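Local atomic coordinates of 3-hydroxyisobutyryl-CoA hydrolase (Mycobacterium thermoresistibile, PDB entry 4HDT), a protein that probably hydrolyses 3-hydroxy-2-methylpropanoyl-CoA to 3-hydroxy-2-methylpropanoate and coenzyme A, as a member of the crotonase-like family. Residues L24-P27 against L33-G36; T39-R44 against Y95-H100; R89-E94 against I145-D150. All coordinates share one frame; numbering follows the deposited sequence.

Two helices tie the three contacts together. Helix 35-49 starts in interaction 1 and runs on into interaction 2; these contacts, centres about 13 Å apart, touch where Leu-24 CD2 of interaction 1 lies 4.0 Å from Met-41 SD of interaction 2. Helix 85-103 gives its earlier turns to interaction 3 and its later ones to interaction 2, and Tyr-95 OH bridges them with a hydrogen bond of 2.6 Å to Asp-150 OD2. Interactions 1 and 3, centres about 16 Å apart, meet where His-35 NE2 lies 2.7 Å from Asp-93 OD2. Separate zinc ions sit on interactions 1 and 2, bound by His-35 and His-100, while interaction 3 is buried deeper in the chain.

Interaction 1. Residues L24-P27 against L33-G36; sequences LNRP and LTHG. With ZN (zinc ion), chain D; ACT (acetate ion), chain H.
In the loop that leads from strand 19-24 into helix 35-49, Arg-26 spreads its guanidinium over the methyl of Thr-34. CG2 of Thr-34 sits 3.4 Å from the guanidinium plane of Arg-26, over its centre, and 3.5 Å from Arg-26 CZ. A bend in the arginine chain at chi3 (-46°) turns the flat group onto the methyl, and its NH1 is held by Ser-32 OG and by a salt bridge to Asp-72. Deeper in, the branches of two leucines meet, Leu-24 CD1 against Leu-33 CD2 at 4.2 Å. This is the first beta-to-alpha connection of the crotonase-like core, and Thr-34 is the N-cap of its helix. With chi1 at 63°, OG1 of Thr-34 bonds to the backbone N of Met-37 while CG2 is left facing the arginine. The next residue, His-35, is engaged through both backbone and ring. Its N donates a bent hydrogen bond (3.0 Å, 137°) to O of an acetate ion, probably from the crystallisation liquor. Its ND1 binds a zinc ion at 2.1 Å together with Glu-86, while NE2, across the imidazole, is hydrogen-bonded to Asp-93.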
loop_
_atom_site.group_PDB
_atom_site.type_symbol
_atom_site.label_atom_id
_atom_site.label_comp_id
_atom_site.label_asym_id
_atom_site.label_seq_id
_atom_site.Cartn_x
_atom_site.Cartn_y
_atom_site.Cartn_z
ATOM N N LEU A 24 -13.045 3.776 8.955
ATOM C CA LEU A 24 -11.886 3.618 9.817
ATOM C C LEU A 24 -11.906 4.782 10.825
ATOM O O LEU A 24 -12.197 5.905 10.428
ATOM C CB LEU A 24 -10.608 3.717 9.005
ATOM C CG LEU A 24 -10.502 2.686 7.900
ATOM C CD1 LEU A 24 -9.186 2.866 7.219
ATOM C CD2 LEU A 24 -10.643 1.263 8.436
ATOM N N ASN A 25 -11.674 4.503 12.109
ATOM C CA ASN A 25 -11.997 5.511 13.143
ATOM C C ASN A 25 -10.955 5.561 14.251
ATOM O O ASN A 25 -11.274 5.393 15.430
ATOM C CB ASN A 25 -13.407 5.258 13.706
ATOM C CG ASN A 25 -13.870 6.344 14.650
ATOM O OD1 ASN A 25 -13.606 7.547 14.428
ATOM N ND2 ASN A 25 -14.511 5.940 15.739
ATOM N N ARG A 26 -9.726 5.865 13.873
ATOM C CA ARG A 26 -8.691 6.287 14.813
ATOM C C ARG A 26 -8.091 7.591 14.267
ATOM O O ARG A 26 -6.928 7.647 13.873
ATOM C CB ARG A 26 -7.634 5.209 14.974
ATOM C CG ARG A 26 -8.219 3.843 15.334
ATOM C CD ARG A 26 -7.261 2.942 16.087
ATOM N NE ARG A 26 -5.945 2.912 15.523
ATOM C CZ ARG A 26 -4.818 2.684 16.188
ATOM N NH1 ARG A 26 -3.676 2.678 15.508
ATOM N NH2 ARG A 26 -4.827 2.387 17.489
ATOM N N PRO A 27 -8.906 8.645 14.213
ATOM C CA PRO A 27 -8.397 9.830 13.481
ATOM C C PRO A 27 -7.149 10.506 14.081
ATOM O O PRO A 27 -6.376 11.109 13.331
ATOM C CB PRO A 27 -9.591 10.773 13.469
ATOM C CG PRO A 27 -10.465 10.324 14.573
ATOM C CD PRO A 27 -10.306 8.813 14.609
ATOM N N LEU A 33 -4.035 1.074 11.031
ATOM C CA LEU A 33 -4.787 -0.184 11.201
ATOM C C LEU A 33 -4.232 -1.017 12.337
ATOM O O LEU A 33 -3.024 -1.293 12.398
ATOM C CB LEU A 33 -4.706 -1.060 9.943
ATOM C CG LEU A 33 -5.183 -0.422 8.674
ATOM C CD1 LEU A 33 -4.992 -1.432 7.544
ATOM C CD2 LEU A 33 -6.643 -0.057 8.786
ATOM N N THR A 34 -5.141 -1.474 13.175
ATOM C CA THR A 34 -4.838 -2.459 14.201
ATOM C C THR A 34 -5.334 -3.829 13.713
ATOM O O THR A 34 -6.102 -3.938 12.739
ATOM C CB THR A 34 -5.583 -2.146 15.506
ATOM O OG1 THR A 34 -6.988 -2.222 15.281
ATOM C CG2 THR A 34 -5.225 -0.767 16.073
ATOM N N HIS A 35 -4.958 -4.851 14.457
ATOM C CA HIS A 35 -5.398 -6.192 14.093
ATOM C C HIS A 35 -6.916 -6.250 14.241
ATOM O O HIS A 35 -7.630 -6.848 13.421
ATOM C CB HIS A 35 -4.659 -7.175 14.989
ATOM C CG HIS A 35 -4.859 -8.588 14.588
ATOM N ND1 HIS A 35 -4.404 -9.646 15.339
ATOM C CD2 HIS A 35 -5.432 -9.120 13.482
ATOM C CE1 HIS A 35 -4.721 -10.774 14.724
ATOM N NE2 HIS A 35 -5.321 -10.480 13.583
ATOM N N GLY A 36 -7.442 -5.620 15.296
ATOM C CA GLY A 36 -8.873 -5.536 15.491
ATOM C C GLY A 36 -9.660 -4.908 14.354
ATOM O O GLY A 36 -10.733 -5.385 13.964
HETATM ZN ZN ZN D . -3.632 -9.996 17.244
HETATM C C ACT H . -1.268 -4.929 14.929
HETATM O O ACT H . -2.245 -4.629 15.691
HETATM O OXT ACT H . -0.637 -6.001 15.057
HETATM C CH3 ACT H . -0.771 -3.969 13.876
#

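Interaction 2. Residues T39-R44 against Y95-H100; sequences TTMAER and YRLNAH. With ZN (zinc ion), chain B.
Helices 35-49 and 85-103 come so close at Ala-42 and Leu-97 that the CA atoms of these residues are 5.7 Å apart, and Ala-42 presents only its CB methyl there. Leu-97 does most of the apolar work: its CG stands anti to the backbone N (chi1 168°), and the two methyls fork over the other helix. CD1 of Leu-97 rests against the backbone of Ala-42, 4.0 Å from its CA, and lies 4.3 Å from Ala-42 CB. The second methyl, Leu-97 CD2, meets Met-41 CB at 4.0 Å, with the sulfur of the bent methionine chain only slightly farther off. One turn on, a water links the helices by polar means. It accepts a hydrogen bond from His-100 ND1 at 2.8 Å, lying in the plane of the imidazole, and donates one to Ala-42 O, also at 2.8 Å. With ND1 thus acting as donor, NE2 of His-100 is left to bind a zinc ion 2.1 Å away, whose ligands also include Glu-49 and Glu-351. Beyond the pair, Val-123 of helix 119-124 touches both Met-41 and Leu-97. Thr-40 and Arg-44 pack on strand 11-16, while Tyr-95 and Ala-99 turn to helix 285-299.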
loop_
_atom_site.group_PDB
_atom_site.type_symbol
_atom_site.label_atom_id
_atom_site.label_comp_id
_atom_site.label_asym_id
_atom_site.label_seq_id
_atom_site.Cartn_x
_atom_site.Cartn_y
_atom_site.Cartn_z
ATOM N N THR A 39 -9.768 -7.404 11.458
ATOM C CA THR A 39 -10.734 -8.489 11.636
ATOM C C THR A 39 -12.201 -8.017 11.548
ATOM O O THR A 39 -13.047 -8.721 11.039
ATOM C CB THR A 39 -10.438 -9.251 12.942
ATOM O OG1 THR A 39 -10.430 -8.335 14.023
ATOM C CG2 THR A 39 -9.129 -9.887 12.874
ATOM N N THR A 40 -12.496 -6.802 12.018
ATOM C CA THR A 40 -13.820 -6.224 11.849
ATOM C C THR A 40 -14.185 -6.094 10.357
ATOM O O THR A 40 -15.271 -6.494 9.919
ATOM C CB THR A 40 -13.927 -4.862 12.560
ATOM O OG1 THR A 40 -13.833 -5.092 13.975
ATOM C CG2 THR A 40 -15.269 -4.188 12.267
ATOM N N MET A 41 -13.278 -5.521 9.576
ATOM C CA MET A 41 -13.536 -5.353 8.144
ATOM C C MET A 41 -13.794 -6.708 7.512
ATOM O O MET A 41 -14.734 -6.868 6.752
ATOM C CB MET A 41 -12.384 -4.667 7.424
ATOM C CG MET A 41 -12.264 -3.194 7.764
ATOM S SD MET A 41 -10.907 -2.361 6.888
ATOM C CE MET A 41 -11.418 -2.505 5.195
ATOM N N ALA A 42 -12.927 -7.654 7.822
ATOM C CA ALA A 42 -13.003 -8.975 7.195
ATOM C C ALA A 42 -14.322 -9.648 7.533
ATOM O O ALA A 42 -14.967 -10.276 6.659
ATOM C CB ALA A 42 -11.849 -9.851 7.631
ATOM N N GLU A 43 -14.728 -9.581 8.802
ATOM C CA GLU A 43 -15.928 -10.253 9.203
ATOM C C GLU A 43 -17.168 -9.625 8.540
ATOM O O GLU A 43 -18.090 -10.347 8.168
ATOM C CB GLU A 43 -16.006 -10.264 10.743
ATOM C CG GLU A 43 -17.156 -11.055 11.317
ATOM C CD GLU A 43 -18.476 -10.313 11.330
ATOM O OE1 GLU A 43 -18.515 -9.063 11.415
ATOM O OE2 GLU A 43 -19.508 -11.002 11.322
ATOM N N ARG A 44 -17.215 -8.301 8.464
ATOM C CA ARG A 44 -18.309 -7.605 7.794
ATOM C C ARG A 44 -18.364 -7.875 6.299
ATOM O O ARG A 44 -19.458 -8.132 5.750
ATOM C CB ARG A 44 -18.309 -6.097 8.062
ATOM C CG ARG A 44 -18.740 -5.755 9.484
ATOM C CD ARG A 44 -20.209 -6.121 9.751
ATOM N NE ARG A 44 -20.447 -7.470 10.249
ATOM C CZ ARG A 44 -21.656 -8.039 10.368
ATOM N NH1 ARG A 44 -21.775 -9.265 10.854
ATOM N NH2 ARG A 44 -22.774 -7.392 9.990
ATOM N N TYR A 95 -3.547 -9.834 4.927
ATOM C CA TYR A 95 -3.340 -10.197 3.522
ATOM C C TYR A 95 -4.534 -10.998 3.016
ATOM O O TYR A 95 -4.945 -10.859 1.866
ATOM C CB TYR A 95 -2.033 -10.923 3.250
ATOM C CG TYR A 95 -0.741 -10.162 3.612
ATOM C CD1 TYR A 95 -0.758 -8.861 4.099
ATOM C CD2 TYR A 95 0.470 -10.780 3.499
ATOM C CE1 TYR A 95 0.405 -8.207 4.476
ATOM C CE2 TYR A 95 1.649 -10.136 3.855
ATOM C CZ TYR A 95 1.619 -8.876 4.375
ATOM O OH TYR A 95 2.828 -8.328 4.766
ATOM N N ARG A 96 -5.137 -11.828 3.848
ATOM C CA ARG A 96 -6.385 -12.447 3.464
ATOM C C ARG A 96 -7.516 -11.432 3.184
ATOM O O ARG A 96 -8.288 -11.588 2.225
ATOM C CB ARG A 96 -6.797 -13.486 4.531
ATOM C CG ARG A 96 -5.968 -14.777 4.433
ATOM C CD ARG A 96 -5.990 -15.632 5.719
ATOM N NE ARG A 96 -7.321 -15.985 6.140
ATOM C CZ ARG A 96 -7.983 -17.095 5.778
ATOM N NH1 ARG A 96 -7.435 -17.973 4.939
ATOM N NH2 ARG A 96 -9.214 -17.331 6.238
ATOM N N LEU A 97 -7.588 -10.383 3.988
ATOM C CA LEU A 97 -8.529 -9.311 3.757
ATOM C C LEU A 97 -8.221 -8.603 2.434
ATOM O O LEU A 97 -9.140 -8.328 1.646
ATOM C CB LEU A 97 -8.500 -8.299 4.916
ATOM C CG LEU A 97 -9.227 -6.940 4.698
ATOM C CD1 LEU A 97 -10.712 -7.132 4.486
ATOM C CD2 LEU A 97 -8.964 -5.967 5.857
ATOM N N ASN A 98 -6.946 -8.285 2.213
ATOM C CA ASN A 98 -6.535 -7.613 0.932
ATOM C C ASN A 98 -7.010 -8.416 -0.286
ATOM O O ASN A 98 -7.599 -7.874 -1.234
ATOM C CB ASN A 98 -4.999 -7.397 0.861
ATOM C CG ASN A 98 -4.413 -6.610 2.031
ATOM O OD1 ASN A 98 -3.312 -6.953 2.519
ATOM N ND2 ASN A 98 -5.079 -5.550 2.454
ATOM N N ALA A 99 -6.768 -9.719 -0.253
ATOM C CA ALA A 99 -7.200 -10.634 -1.319
ATOM C C ALA A 99 -8.691 -10.684 -1.470
ATOM O O ALA A 99 -9.232 -10.666 -2.590
ATOM C CB ALA A 99 -6.621 -12.002 -1.085
ATOM N N HIS A 100 -9.397 -10.736 -0.347
ATOM C CA HIS A 100 -10.843 -10.731 -0.419
ATOM C C HIS A 100 -11.445 -9.480 -1.024
ATOM O O HIS A 100 -12.323 -9.555 -1.852
ATOM C CB HIS A 100 -11.496 -10.985 0.922
ATOM C CG HIS A 100 -12.868 -11.572 0.763
ATOM N ND1 HIS A 100 -13.779 -11.630 1.794
ATOM C CD2 HIS A 100 -13.478 -12.138 -0.310
ATOM C CE1 HIS A 100 -14.883 -12.221 1.364
ATOM N NE2 HIS A 100 -14.719 -12.541 0.092
HETATM ZN ZN ZN B . -15.807 -13.830 -1.140
HETATM O O HOH W 1 -13.346 -10.920 4.448
#

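Interaction 3. Residues R89-E94 against I145-D150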
loop_
_atom_site.group_PDB
_atom_site.type_symbol
_atom_site.label_atom_id
_atom_site.label_comp_id
_atom_site.label_asym_id
_atom_site.label_seq_id
_atom_site.Cartn_x
_atom_site.Cartn_y
_atom_site.Cartn_z
ATOM N N ARG A 89 0.457 -13.018 12.724
ATOM C CA ARG A 89 -0.961 -13.239 12.698
ATOM C C ARG A 89 -1.672 -12.051 12.058
ATOM O O ARG A 89 -2.636 -12.222 11.316
ATOM C CB ARG A 89 -1.505 -13.467 14.086
ATOM C CG ARG A 89 -2.974 -13.893 14.062
ATOM C CD ARG A 89 -3.207 -15.236 13.340
ATOM N NE ARG A 89 -4.527 -15.268 12.722
ATOM C CZ ARG A 89 -5.099 -16.337 12.160
ATOM N NH1 ARG A 89 -4.482 -17.525 12.157
ATOM N NH2 ARG A 89 -6.320 -16.225 11.616
ATOM N N PHE A 90 -1.212 -10.850 12.386
ATOM C CA PHE A 90 -1.772 -9.625 11.796
ATOM C C PHE A 90 -1.663 -9.705 10.265
ATOM O O PHE A 90 -2.644 -9.488 9.560
ATOM C CB PHE A 90 -1.067 -8.359 12.348
ATOM C CG PHE A 90 -1.435 -7.095 11.616
ATOM C CD1 PHE A 90 -2.666 -6.503 11.797
ATOM C CD2 PHE A 90 -0.559 -6.548 10.711
ATOM C CE1 PHE A 90 -3.022 -5.335 11.140
ATOM C CE2 PHE A 90 -0.892 -5.400 10.018
ATOM C CZ PHE A 90 -2.155 -4.796 10.215
ATOM N N TRP A 91 -0.470 -9.991 9.786
ATOM C CA TRP A 91 -0.245 -10.033 8.328
ATOM C C TRP A 91 -1.065 -11.155 7.701
ATOM O O TRP A 91 -1.581 -10.993 6.591
ATOM C CB TRP A 91 1.225 -10.213 8.029
ATOM C CG TRP A 91 2.069 -9.033 8.295
ATOM C CD1 TRP A 91 1.715 -7.744 8.136
ATOM C CD2 TRP A 91 3.419 -9.026 8.736
ATOM N NE1 TRP A 91 2.753 -6.913 8.457
ATOM C CE2 TRP A 91 3.825 -7.681 8.829
ATOM C CE3 TRP A 91 4.330 -10.021 9.061
ATOM C CZ2 TRP A 91 5.140 -7.309 9.235
ATOM C CZ3 TRP A 91 5.635 -9.662 9.449
ATOM C CH2 TRP A 91 6.017 -8.326 9.550
ATOM N N PHE A 92 -1.153 -12.296 8.362
ATOM C CA PHE A 92 -1.969 -13.401 7.855
ATOM C C PHE A 92 -3.417 -12.939 7.610
ATOM O O PHE A 92 -3.967 -13.117 6.527
ATOM C CB PHE A 92 -1.894 -14.578 8.848
ATOM C CG PHE A 92 -2.378 -15.887 8.318
ATOM C CD1 PHE A 92 -3.689 -16.261 8.448
ATOM C CD2 PHE A 92 -1.494 -16.771 7.743
ATOM C CE1 PHE A 92 -4.140 -17.491 7.966
ATOM C CE2 PHE A 92 -1.920 -17.989 7.253
ATOM C CZ PHE A 92 -3.246 -18.345 7.356
ATOM N N ASP A 93 -4.041 -12.326 8.601
ATOM C CA ASP A 93 -5.402 -11.834 8.503
ATOM C C ASP A 93 -5.513 -10.632 7.545
ATOM O O ASP A 93 -6.470 -10.517 6.782
ATOM C CB ASP A 93 -5.935 -11.458 9.892
ATOM C CG ASP A 93 -6.217 -12.671 10.764
ATOM O OD1 ASP A 93 -6.487 -13.807 10.236
ATOM O OD2 ASP A 93 -6.202 -12.525 12.022
ATOM N N GLU A 94 -4.514 -9.751 7.572
ATOM C CA GLU A 94 -4.556 -8.571 6.721
ATOM C C GLU A 94 -4.452 -8.937 5.246
ATOM O O GLU A 94 -5.218 -8.422 4.436
ATOM C CB GLU A 94 -3.433 -7.601 7.073
ATOM C CG GLU A 94 -3.472 -6.290 6.291
ATOM C CD GLU A 94 -2.292 -5.408 6.599
ATOM O OE1 GLU A 94 -1.191 -5.974 6.761
ATOM O OE2 GLU A 94 -2.432 -4.169 6.666
ATOM N N ILE A 145 11.613 2.307 6.568
ATOM C CA ILE A 145 11.664 1.675 7.908
ATOM C C ILE A 145 12.277 0.278 7.825
ATOM O O ILE A 145 12.066 -0.569 8.716
ATOM C CB ILE A 145 10.277 1.647 8.615
ATOM C CG1 ILE A 145 9.182 0.967 7.771
ATOM C CG2 ILE A 145 9.858 3.062 9.024
ATOM C CD1 ILE A 145 7.998 0.439 8.578
ATOM N N GLY A 146 13.029 -0.012 6.772
ATOM C CA GLY A 146 13.651 -1.318 6.663
ATOM C C GLY A 146 12.715 -2.452 6.316
ATOM O O GLY A 146 13.057 -3.617 6.568
ATOM N N PHE A 147 11.586 -2.112 5.710
ATOM C CA PHE A 147 10.523 -3.070 5.360
ATOM C C PHE A 147 10.349 -3.033 3.857
ATOM O O PHE A 147 11.030 -2.232 3.132
ATOM C CB PHE A 147 9.246 -2.717 6.165
ATOM C CG PHE A 147 8.154 -3.759 6.162
ATOM C CD1 PHE A 147 8.362 -5.045 6.606
ATOM C CD2 PHE A 147 6.858 -3.391 5.820
ATOM C CE1 PHE A 147 7.299 -5.947 6.666
ATOM C CE2 PHE A 147 5.788 -4.272 5.896
ATOM C CZ PHE A 147 6.016 -5.571 6.256
ATOM N N ILE A 148 9.480 -3.900 3.337
ATOM C CA ILE A 148 9.251 -4.060 1.901
ATOM C C ILE A 148 7.759 -3.873 1.668
ATOM O O ILE A 148 6.959 -4.411 2.446
ATOM C CB ILE A 148 9.752 -5.436 1.409
ATOM C CG1 ILE A 148 11.281 -5.608 1.625
ATOM C CG2 ILE A 148 9.383 -5.672 -0.044
ATOM C CD1 ILE A 148 11.714 -6.102 2.976
ATOM N N PRO A 149 7.354 -3.160 0.589
ATOM C CA PRO A 149 5.930 -2.978 0.311
ATOM C C PRO A 149 5.174 -4.298 0.341
ATOM O O PRO A 149 5.587 -5.271 -0.325
ATOM C CB PRO A 149 5.901 -2.349 -1.085
ATOM C CG PRO A 149 7.207 -1.583 -1.142
ATOM C CD PRO A 149 8.201 -2.394 -0.353
ATOM N N ASP A 150 4.119 -4.315 1.109
ATOM C CA ASP A 150 3.269 -5.503 1.264
ATOM C C ASP A 150 1.841 -5.166 0.929
ATOM O O ASP A 150 1.587 -4.355 0.106
ATOM C CB ASP A 150 3.466 -6.071 2.692
ATOM C CG ASP A 150 2.970 -5.156 3.816
ATOM O OD1 ASP A 150 2.835 -3.906 3.581
ATOM O OD2 ASP A 150 2.716 -5.728 4.947
HETATM O O HOH W 2 1.143 -4.775 6.774
#
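Trp-91 and Phe-147 meet where helix 85-103 of the crotonase-like fold passes the loop that follows strand 137-139 and leads to helix 153-158. The helix turn opens with Arg-89, which reaches forward to Asp-93 in an i to i+4 salt bridge. NE of Arg-89 donates to Asp-93 OD2 at 3.3 Å, arriving from above the carboxylate plane, and Arg-89 NH2 makes a weak bond to Asp-93 OD1 at 2.8 Å. Trp-91 then carries the apolar part. Its side chain and that of Phe-147 reach towards each other from opposite directions; the planes of the Trp-91 six-membered ring and the Phe-147 ring differ by 16°, but with centroids 5.5 Å apart little of one lies over the other. Contact is confined to one margin: Trp-91 CZ2 lies 3.6 Å from both CZ and CE1 of Phe-147. Ser-296 of helix 285-299 touches both aromatic side chains. At the pyrrole end of the indole stands Asp-150, its carboxylate plane turned 89° from the ring and its OD2 3.7 Å from Trp-91 NE1. Phe-92 lies with CD1 over one face of the Arg-89 guanidinium, on the side of the helix away from the loop. Glu-94 ends the segment with a fully extended chain (chi1 -176°) that brings OE1 to the edge of the Trp-91 ring, in its plane. A single water joins this buried carboxylate to that of Asp-150: it donates one hydrogen bond to Glu-94 OE1 at 2.6 Å and another to Asp-150 OD2, again at 2.6 Å, the same oxygen that is hydrogen-bonded to Tyr-95 OH.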